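Local coordinates for CELL WALL surface anchor family protein (Streptococcus pneumoniae, PDB 2X9Z) that forms the repeating backbone subunit of the pneumococcal pilus, a surface fibre that probably serves in cell adhesion, at residues V70-D74 with V75-A79; A118-N121 with D122-V126. The protein carries 1 engineered substitution. All blocks are in the same frame, centred on the assembly; numbering follows the deposited sequence.

Contact 1: V70-D74 with V75-A79; sequences VTVDD and VALEA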
ATOM      1  N   VAL A  70      -6.562 -15.659  -2.807  1.00 10.38           N
ATOM      2  CA  VAL A  70      -5.130 -15.781  -2.548  1.00  9.91           C
ATOM      3  C   VAL A  70      -4.646 -17.221  -2.710  1.00  9.77           C
ATOM      4  O   VAL A  70      -5.267 -18.162  -2.201  1.00 10.93           O
ATOM      5  CB  VAL A  70      -4.757 -15.228  -1.147  1.00 11.49           C
ATOM      6  CG1 VAL A  70      -5.572 -15.898  -0.051  1.00 12.35           C
ATOM      7  CG2 VAL A  70      -3.263 -15.372  -0.887  1.00 12.18           C
ATOM      8  N   THR A  71      -3.536 -17.371  -3.429  1.00 10.78           N
ATOM      9  CA  THR A  71      -2.932 -18.669  -3.692  1.00 11.63           C
ATOM     10  C   THR A  71      -1.446 -18.629  -3.359  1.00 10.50           C
ATOM     11  O   THR A  71      -0.810 -17.571  -3.428  1.00 10.83           O
ATOM     12  CB  THR A  71      -3.087 -19.085  -5.184  1.00 12.74           C
ATOM     13  OG1 THR A  71      -2.450 -18.115  -6.025  1.00 14.14           O
ATOM     14  CG2 THR A  71      -4.563 -19.218  -5.568  1.00 14.74           C
ATOM     15  N   VAL A  72      -0.908 -19.784  -2.985  1.00 11.11           N
ATOM     16  CA  VAL A  72       0.536 -19.978  -2.904  1.00 11.51           C
ATOM     17  C   VAL A  72       0.904 -21.076  -3.896  1.00 11.79           C
ATOM     18  O   VAL A  72       0.344 -22.169  -3.850  1.00 13.72           O
ATOM     19  CB  VAL A  72       0.979 -20.390  -1.495  1.00 11.86           C
ATOM     20  CG1 VAL A  72       2.480 -20.665  -1.477  1.00 12.90           C
ATOM     21  CG2 VAL A  72       0.601 -19.323  -0.478  1.00 13.08           C
ATOM     22  N   ASP A  73       1.820 -20.773  -4.815  1.00 11.86           N
ATOM     23  CA  ASP A  73       2.167 -21.677  -5.909  1.00 14.26           C
ATOM     24  C   ASP A  73       0.907 -22.203  -6.604  1.00 12.98           C
ATOM     25  O   ASP A  73       0.812 -23.374  -6.964  1.00 13.77           O
ATOM     26  CB  ASP A  73       3.069 -22.818  -5.428  1.00 14.63           C
ATOM     27  CG  ASP A  73       4.474 -22.343  -5.060  1.00 15.43           C
ATOM     28  OD1 ASP A  73       4.839 -21.193  -5.377  1.00 14.93           O
ATOM     29  OD2 ASP A  73       5.231 -23.119  -4.449  1.00 17.02           O
ATOM     30  N   ASP A  74      -0.056 -21.305  -6.791  1.00 12.71           N
ATOM     31  CA  ASP A  74      -1.313 -21.605  -7.482  1.00 15.23           C
ATOM     32  C   ASP A  74      -2.246 -22.565  -6.737  1.00 15.75           C
ATOM     33  O   ASP A  74      -3.192 -23.096  -7.320  1.00 21.08           O
ATOM     34  CB  ASP A  74      -1.049 -22.087  -8.915  1.00 18.22           C
ATOM     35  CG  ASP A  74      -0.419 -21.013  -9.790  1.00 23.75           C
ATOM     36  OD1 ASP A  74      -0.866 -19.846  -9.735  1.00 24.57           O
ATOM     37  OD2 ASP A  74       0.524 -21.336 -10.543  1.00 28.46           O
ATOM     38  N   VAL A  75      -1.989 -22.771  -5.447  1.00 15.22           N
ATOM     39  CA  VAL A  75      -2.904 -23.533  -4.599  1.00 16.38           C
ATOM     40  C   VAL A  75      -3.631 -22.557  -3.676  1.00 14.22           C
ATOM     41  O   VAL A  75      -2.993 -21.797  -2.947  1.00 13.12           O
ATOM     42  CB  VAL A  75      -2.158 -24.592  -3.760  1.00 18.80           C
ATOM     43  CG1 VAL A  75      -3.135 -25.358  -2.875  1.00 20.06           C
ATOM     44  CG2 VAL A  75      -1.380 -25.549  -4.662  1.00 22.06           C
ATOM     45  N   ALA A  76      -4.961 -22.549  -3.725  1.00 13.78           N
ATOM     46  CA  ALA A  76      -5.732 -21.644  -2.881  1.00 14.01           C
ATOM     47  C   ALA A  76      -5.437 -21.896  -1.406  1.00 12.58           C
ATOM     48  O   ALA A  76      -5.393 -23.040  -0.956  1.00 14.27           O
ATOM     49  CB  ALA A  76      -7.223 -21.801  -3.152  1.00 16.76           C
ATOM     50  N   LEU A  77      -5.226 -20.825  -0.651  1.00 12.09           N
ATOM     51  CA  LEU A  77      -5.059 -20.969   0.788  1.00 11.77           C
ATOM     52  C   LEU A  77      -6.366 -21.430   1.432  1.00 12.25           C
ATOM     53  O   LEU A  77      -7.455 -21.153   0.928  1.00 15.35           O
ATOM     54  CB  LEU A  77      -4.587 -19.660   1.428  1.00 11.41           C
ATOM     55  CG  LEU A  77      -3.135 -19.238   1.172  1.00 13.15           C
ATOM     56  CD1 LEU A  77      -2.821 -17.943   1.913  1.00 14.06           C
ATOM     57  CD2 LEU A  77      -2.168 -20.338   1.593  1.00 15.49           C
ATOM     58  N   GLU A  78      -6.250 -22.148   2.544  1.00 11.90           N
ATOM     59  CA  GLU A  78      -7.418 -22.487   3.346  1.00 14.12           C
ATOM     60  C   GLU A  78      -7.824 -21.239   4.142  1.00 16.29           C
ATOM     61  O   GLU A  78      -6.994 -20.374   4.400  1.00 15.72           O
ATOM     62  CB  GLU A  78      -7.108 -23.671   4.266  1.00 15.64           C
ATOM     63  CG  GLU A  78      -6.566 -24.902   3.526  1.00 15.66           C
ATOM     64  CD  GLU A  78      -7.639 -25.699   2.781  1.00 17.81           C
ATOM     65  OE1 GLU A  78      -8.843 -25.430   2.972  1.00 19.90           O
ATOM     66  OE2 GLU A  78      -7.277 -26.607   2.000  1.00 17.78           O
ATOM     67  N   ALA A  79      -9.098 -21.133   4.508  1.00 19.87           N
ATOM     68  CA  ALA A  79      -9.597 -19.936   5.194  1.00 21.07           C
ATOM     69  C   ALA A  79      -8.773 -19.519   6.416  1.00 19.32           C
ATOM     70  O   ALA A  79      -8.529 -18.326   6.639  1.00 20.10           O
ATOM     71  CB  ALA A  79     -11.052 -20.121   5.585  1.00 22.11           C
TER
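Leu77 reaches back to Val70 and Val72 because its CG stands beside its own backbone N, opposite the carbonyl carbon (chi1 -72°), and the extended second torsion then sets one methyl over each valine. On Val72, CG1 takes the place trans to the backbone N (chi1 177°), which leaves CG2 as the branch next to that N and facing the leucine. Val72 CG2 meets Leu77 CD2 at 3.6 Å, while the other leucine methyl, CD1, lies 3.8 Å from Val70 CG2 and also touches Val70 CG1. Each methyl of the fork thus serves a different valine. Both valines are buried, and Tyr82, Leu93, Leu95 and Val103 from neighbouring elements continue this apolar patch.

Backbone bonds join the same two segments. Val72 and Val75 form a hydrogen-bonded antiparallel pair that closes the turn, with Val72 N to Val75 O and Val75 N to Val72 O both 2.9 Å. Beyond the strand pair, Leu77 N gives Val70 O a nearly straight bond of 3.1 Å (171° at the hydrogen), fixing the base of the leucine side chain. On the Thr71 and Ala76 face, Thr71 CG2 rests 3.8 Å from Ala76 CA. Between the backbones themselves, Thr71 CA approaches Val75 O at 3.2 Å in a CA-H...O contact.

Asp73 and Asp74 form the corners with left-handed backbone conformations. The Asp73 carboxylate turns away to Lys110, in a salt bridge, and to the backbone N of Thr111, which ties the turn to strand 110-120. This is a tight two-residue beta hairpin closed by a type I' turn, at the edge of the five-stranded antiparallel sheet of the Cna-B-like pilin domain.

Contact 2: A118-N121 with D122-V126; sequences ATLN and DKAIV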
ATOM      1  N   ALA A 118     -11.834  -4.160  -9.172  1.00 10.47           N
ATOM      2  CA  ALA A 118     -12.388  -2.870  -8.795  1.00 10.03           C
ATOM      3  C   ALA A 118     -13.178  -2.359  -9.982  1.00 11.43           C
ATOM      4  O   ALA A 118     -12.963  -2.795 -11.104  1.00 14.16           O
ATOM      5  CB  ALA A 118     -11.288  -1.901  -8.430  1.00 11.63           C
ATOM      6  N   THR A 119     -14.103  -1.446  -9.730  1.00 11.40           N
ATOM      7  CA  THR A 119     -14.960  -0.931 -10.787  1.00 12.20           C
ATOM      8  C   THR A 119     -14.659   0.539 -11.022  1.00 11.28           C
ATOM      9  O   THR A 119     -14.630   1.326 -10.078  1.00 11.89           O
ATOM     10  CB  THR A 119     -16.433  -1.068 -10.383  1.00 13.94           C
ATOM     11  OG1 THR A 119     -16.712  -2.440 -10.097  1.00 14.81           O
ATOM     12  CG2 THR A 119     -17.353  -0.597 -11.496  1.00 16.18           C
ATOM     13  N   LEU A 120     -14.436   0.918 -12.275  1.00 11.37           N
ATOM     14  CA  LEU A 120     -14.268   2.330 -12.593  1.00 10.48           C
ATOM     15  C   LEU A 120     -15.616   3.027 -12.421  1.00 10.83           C
ATOM     16  O   LEU A 120     -16.614   2.605 -13.000  1.00 12.52           O
ATOM     17  CB  LEU A 120     -13.728   2.523 -14.016  1.00 12.95           C
ATOM     18  CG  LEU A 120     -13.289   3.941 -14.391  1.00 16.07           C
ATOM     19  CD1 LEU A 120     -12.090   4.367 -13.561  1.00 17.07           C
ATOM     20  CD2 LEU A 120     -12.974   4.039 -15.875  1.00 18.98           C
ATOM     21  N   ASN A 121     -15.657   4.073 -11.606  1.00 12.28           N
ATOM     22  CA  ASN A 121     -16.928   4.715 -11.280  1.00 13.63           C
ATOM     23  C   ASN A 121     -17.026   6.157 -11.776  1.00 16.07           C
ATOM     24  O   ASN A 121     -16.074   6.694 -12.338  1.00 17.00           O
ATOM     25  CB  ASN A 121     -17.206   4.625  -9.776  1.00 13.93           C
ATOM     26  CG  ASN A 121     -16.192   5.390  -8.952  1.00 14.81           C
ATOM     27  OD1 ASN A 121     -15.934   6.560  -9.217  1.00 16.98           O
ATOM     28  ND2 ASN A 121     -15.595   4.729  -7.958  1.00 16.91           N
ATOM     29  N   ASP A 122     -18.182   6.778 -11.565  1.00 19.95           N
ATOM     30  CA  ASP A 122     -18.449   8.101 -12.135  1.00 22.73           C
ATOM     31  C   ASP A 122     -17.746   9.258 -11.421  1.00 21.90           C
ATOM     32  O   ASP A 122     -17.975  10.425 -11.745  1.00 23.59           O
ATOM     33  CB  ASP A 122     -19.958   8.366 -12.268  1.00 28.03           C
ATOM     34  CG  ASP A 122     -20.692   8.316 -10.939  1.00 30.74           C
ATOM     35  OD1 ASP A 122     -20.029   8.292  -9.881  1.00 32.04           O
ATOM     36  OD2 ASP A 122     -21.946   8.308 -10.957  1.00 32.97           O
ATOM     37  N   LYS A 123     -16.889   8.937 -10.457  1.00 19.16           N
ATOM     38  CA  LYS A 123     -16.054   9.958  -9.831  1.00 18.40           C
ATOM     39  C   LYS A 123     -14.798  10.183 -10.660  1.00 18.21           C
ATOM     40  O   LYS A 123     -14.093  11.173 -10.471  1.00 19.16           O
ATOM     41  CB  LYS A 123     -15.662   9.572  -8.405  1.00 18.50           C
ATOM     42  CG  LYS A 123     -16.823   9.335  -7.468  1.00 23.46           C
ATOM     43  CD  LYS A 123     -16.321   9.097  -6.059  1.00 27.90           C
ATOM     44  CE  LYS A 123     -17.430   8.610  -5.147  1.00 32.91           C
ATOM     45  NZ  LYS A 123     -16.937   8.430  -3.753  1.00 36.65           N
ATOM     46  N   ALA A 124     -14.514   9.258 -11.573  1.00 16.60           N
ATOM     47  CA  ALA A 124     -13.374   9.421 -12.465  1.00 15.87           C
ATOM     48  C   ALA A 124     -13.576  10.668 -13.313  1.00 16.22           C
ATOM     49  O   ALA A 124     -14.701  10.992 -13.703  1.00 18.81           O
ATOM     50  CB  ALA A 124     -13.201   8.205 -13.348  1.00 17.24           C
ATOM     51  N   ILE A 125     -12.481  11.369 -13.579  1.00 16.93           N
ATOM     52  CA  ILE A 125     -12.499  12.569 -14.399  1.00 17.40           C
ATOM     53  C   ILE A 125     -11.750  12.271 -15.690  1.00 15.82           C
ATOM     54  O   ILE A 125     -10.673  11.670 -15.666  1.00 14.50           O
ATOM     55  CB  ILE A 125     -11.841  13.749 -13.659  1.00 21.64           C
ATOM     56  CG1 ILE A 125     -12.682  14.127 -12.436  1.00 26.21           C
ATOM     57  CG2 ILE A 125     -11.650  14.941 -14.603  1.00 22.81           C
ATOM     58  CD1 ILE A 125     -12.106  15.251 -11.613  1.00 29.94           C
ATOM     59  N   VAL A 126     -12.325  12.662 -16.822  1.00 17.19           N
ATOM     60  CA  VAL A 126     -11.706  12.335 -18.098  1.00 16.35           C
ATOM     61  C   VAL A 126     -10.254  12.819 -18.150  1.00 14.78           C
ATOM     62  O   VAL A 126      -9.929  13.920 -17.694  1.00 16.27           O
ATOM     63  CB  VAL A 126     -12.509  12.895 -19.286  1.00 20.61           C
ATOM     64  CG1 VAL A 126     -13.862  12.213 -19.357  1.00 21.89           C
ATOM     65  CG2 VAL A 126     -12.663  14.402 -19.156  1.00 22.50           C
TER
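Asp122, exposed, is the first corner of a type I turn that starts at Asn121; its CB points away from the preceding strand. Lys123, the second corner, receives the side chain of Asn121: its backbone N donates to Asn121 OD1 at 2.8 Å, with the donor lying in the plane of the amide carbonyl. The amide gets there because Asn121 CG is tucked between the backbone N and the carbonyl carbon (chi1 64°), which bends the short side chain over the turn. The same oxygen also lies 3.1 Å from Lys123 CB, at the root of a lysine chain that runs on extended past the amide and touches Glu59. The other end of the Asn121 amide is occupied as well, since ND2 bonds to the backbone O of Glu59, so the two bonds together fix its rotation.

At Ala124 the reversal closes: its N bonds to Asn121 O at 3.1 Å, the bond that completes the beta turn. Its methyl faces back toward the strand end and meets Leu120 CD1 at 4.0 Å, a light apolar touch beside a leucine that also packs on His28 and Thr260. One residue, Asn121, thus accepts through both its side chain and its backbone, the pairing of an Asx turn with a type I beta turn that defines an Asx motif, here ending strand 110-120.

In the fold
Both contacts are local reversals at ends of neighbouring strands in one five-stranded sheet: contact 1 joins the end of strand 61-72 to strand 75-76, and contact 2 takes in the end of strand 110-120 and the loop after it. Their centres are about 31 Å apart and they do not touch. Contact 1 is partly buried, with Val70, Val72 and Leu77 turned to the apolar interior and the turn held by backbone pairing between strands. Contact 2 lies at the surface and relies on a side-chain amide, with little apolar packing. Strand 110-120 has a part in both, receiving the aspartate at the tip of contact 1 and coming to its end in contact 2.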